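Local coordinates for protein HTH-type transcriptional regulator cbl (Escherichia coli K12, PDB 2FYI) that belongs to the LysR family of transcriptional regulators and may act as an accessory regulator of the cys regulon, this chain being its cofactor-binding domain, at residues G14-A19 against A64-A69. Numbering follows the deposited sequence.
Sequences GVLTIA and ADIGIA
The carboxylate of Asp-65, the one flat side-chain group here, is met at OD2 by the backbone N of Thr-17, 2.7 Å away; the N-H points almost straight at the oxygen, on its anti side and 29° out of the carboxylate plane. On the other side of that plane from Thr-17 N, Leu-16 CD1 comes within 3.8 Å of the same OD2. With CG beside its own backbone N (chi1 -51°), Asp-65 folds the carboxylate back along strand 14-20, where it appears to stand in for the main-chain acceptor that a continued parallel pairing would offer. Cutting Asp-65 back to an alanine removes the carboxylate, and the Thr-17 N-H is likely to lose its acceptor. Thr-17 O accepts from Asp-65 N (2.8 Å) and, weakly, from Ile-66 N. Regular parallel pairing follows: Ala-19 N donates to Ile-66 O and Ile-68 N to Ala-19 O, both at 2.9 Å. On one face Leu-16 CD1 reaches Ile-66 CD1, and Ile-18 CG2 meets Ile-68 CD1 at 3.7 Å; on the other, the methyls of Ala-19 and Ala-64 touch at 3.9 Å. Ile-18 and Ile-66 pack against Phe-208 of helix 203-212, the alanine face against Leu-58 of helix 52-61. Strands 43-49 and 189-196 continue the sheet beyond strands 14-20 and 66-69 respectively, in the periplasmic-binding-protein-like LysR effector domain.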
ATOM      1  N   GLY A  14      24.061  10.044  12.461  1.00 39.28           N
ATOM      2  CA  GLY A  14      22.917   9.758  13.320  1.00 37.66           C
ATOM      3  C   GLY A  14      21.855   9.024  12.529  1.00 37.15           C
ATOM      4  O   GLY A  14      22.071   8.619  11.388  1.00 36.81           O
ATOM      5  N   VAL A  15      20.685   8.867  13.120  1.00 36.17           N
ATOM      6  CA  VAL A  15      19.626   8.193  12.427  1.00 35.04           C
ATOM      7  C   VAL A  15      18.494   9.181  12.172  1.00 35.47           C
ATOM      8  O   VAL A  15      17.992   9.814  13.097  1.00 36.62           O
ATOM      9  CB  VAL A  15      19.106   7.019  13.250  1.00 34.03           C
ATOM     10  CG1 VAL A  15      18.099   6.232  12.439  1.00 33.94           C
ATOM     11  CG2 VAL A  15      20.256   6.145  13.710  1.00 32.94           C
ATOM     12  N   LEU A  16      18.090   9.322  10.916  1.00 34.47           N
ATOM     13  CA  LEU A  16      16.940  10.141  10.600  1.00 33.25           C
ATOM     14  C   LEU A  16      15.762   9.227  10.320  1.00 33.11           C
ATOM     15  O   LEU A  16      15.810   8.434   9.392  1.00 33.34           O
ATOM     16  CB  LEU A  16      17.219  10.993   9.369  1.00 32.64           C
ATOM     17  CG  LEU A  16      16.017  11.763   8.841  1.00 32.27           C
ATOM     18  CD1 LEU A  16      15.566  12.788   9.851  1.00 31.93           C
ATOM     19  CD2 LEU A  16      16.394  12.432   7.556  1.00 32.53           C
ATOM     20  N   THR A  17      14.701   9.328  11.105  1.00 32.27           N
ATOM     21  CA  THR A  17      13.536   8.515  10.840  1.00 32.41           C
ATOM     22  C   THR A  17      12.409   9.355  10.216  1.00 32.68           C
ATOM     23  O   THR A  17      11.949  10.327  10.807  1.00 33.20           O
ATOM     24  CB  THR A  17      13.047   7.785  12.109  1.00 32.43           C
ATOM     25  OG1 THR A  17      14.052   6.875  12.548  1.00 33.20           O
ATOM     26  CG2 THR A  17      11.795   6.981  11.808  1.00 33.33           C
ATOM     27  N   ILE A  18      11.965   8.969   9.021  1.00 31.85           N
ATOM     28  CA  ILE A  18      10.873   9.646   8.340  1.00 31.92           C
ATOM     29  C   ILE A  18       9.680   8.724   8.255  1.00 32.13           C
ATOM     30  O   ILE A  18       9.823   7.568   7.882  1.00 32.54           O
ATOM     31  CB  ILE A  18      11.270  10.019   6.931  1.00 31.83           C
ATOM     32  CG1 ILE A  18      12.268  11.174   6.997  1.00 31.54           C
ATOM     33  CG2 ILE A  18      10.025  10.331   6.069  1.00 31.28           C
ATOM     34  CD1 ILE A  18      13.131  11.293   5.760  1.00 31.93           C
ATOM     35  N   ALA A  19       8.508   9.236   8.616  1.00 32.08           N
ATOM     36  CA  ALA A  19       7.292   8.466   8.521  1.00 32.03           C
ATOM     37  C   ALA A  19       6.457   9.063   7.401  1.00 32.36           C
ATOM     38  O   ALA A  19       6.304  10.293   7.297  1.00 32.62           O
ATOM     39  CB  ALA A  19       6.550   8.480   9.826  1.00 31.12           C
ATOM     40  N   ALA A  64       9.298   9.064  15.225  1.00 41.21           N
ATOM     41  CA  ALA A  64       9.755   9.554  13.938  1.00 38.46           C
ATOM     42  C   ALA A  64      10.161  10.998  14.093  1.00 37.50           C
ATOM     43  O   ALA A  64       9.595  11.712  14.894  1.00 36.99           O
ATOM     44  CB  ALA A  64       8.672   9.423  12.916  1.00 37.06           C
ATOM     45  N   ASP A  65      11.132  11.422  13.307  1.00 37.01           N
ATOM     46  CA  ASP A  65      11.592  12.787  13.310  1.00 37.05           C
ATOM     47  C   ASP A  65      10.711  13.696  12.425  1.00 36.50           C
ATOM     48  O   ASP A  65      10.286  14.750  12.866  1.00 36.57           O
ATOM     49  CB  ASP A  65      13.075  12.812  12.895  1.00 39.59           C
ATOM     50  CG  ASP A  65      13.964  11.815  13.729  1.00 43.09           C
ATOM     51  OD1 ASP A  65      13.903  11.825  14.990  1.00 44.72           O
ATOM     52  OD2 ASP A  65      14.766  11.029  13.140  1.00 44.16           O
ATOM     53  N   ILE A  66      10.427  13.273  11.192  1.00 35.69           N
ATOM     54  CA  ILE A  66       9.610  14.039  10.239  1.00 35.07           C
ATOM     55  C   ILE A  66       8.426  13.212   9.739  1.00 35.73           C
ATOM     56  O   ILE A  66       8.590  12.031   9.433  1.00 36.29           O
ATOM     57  CB  ILE A  66      10.439  14.428   9.002  1.00 34.58           C
ATOM     58  CG1 ILE A  66      11.701  15.148   9.433  1.00 34.48           C
ATOM     59  CG2 ILE A  66       9.671  15.331   8.092  1.00 33.04           C
ATOM     60  CD1 ILE A  66      12.716  15.192   8.376  1.00 34.53           C
ATOM     61  N   GLY A  67       7.243  13.825   9.657  1.00 35.55           N
ATOM     62  CA  GLY A  67       6.073  13.147   9.125  1.00 35.48           C
ATOM     63  C   GLY A  67       5.699  13.781   7.801  1.00 36.10           C
ATOM     64  O   GLY A  67       5.728  15.010   7.670  1.00 36.61           O
ATOM     65  N   ILE A  68       5.356  12.958   6.811  1.00 35.87           N
ATOM     66  CA  ILE A  68       4.975  13.494   5.498  1.00 35.80           C
ATOM     67  C   ILE A  68       3.711  12.846   4.981  1.00 36.46           C
ATOM     68  O   ILE A  68       3.672  11.624   4.739  1.00 37.35           O
ATOM     69  CB  ILE A  68       6.079  13.291   4.458  1.00 35.92           C
ATOM     70  CG1 ILE A  68       7.342  14.058   4.875  1.00 36.00           C
ATOM     71  CG2 ILE A  68       5.603  13.737   3.104  1.00 35.25           C
ATOM     72  CD1 ILE A  68       8.650  13.366   4.492  1.00 35.81           C
ATOM     73  N   ALA A  69       2.674  13.665   4.817  1.00 36.38           N
ATOM     74  CA  ALA A  69       1.366  13.175   4.369  1.00 36.81           C
ATOM     75  C   ALA A  69       0.521  14.327   3.854  1.00 38.55           C
ATOM     76  O   ALA A  69       0.872  15.502   4.037  1.00 38.56           O
ATOM     77  CB  ALA A  69       0.661  12.476   5.490  1.00 36.44           C
TER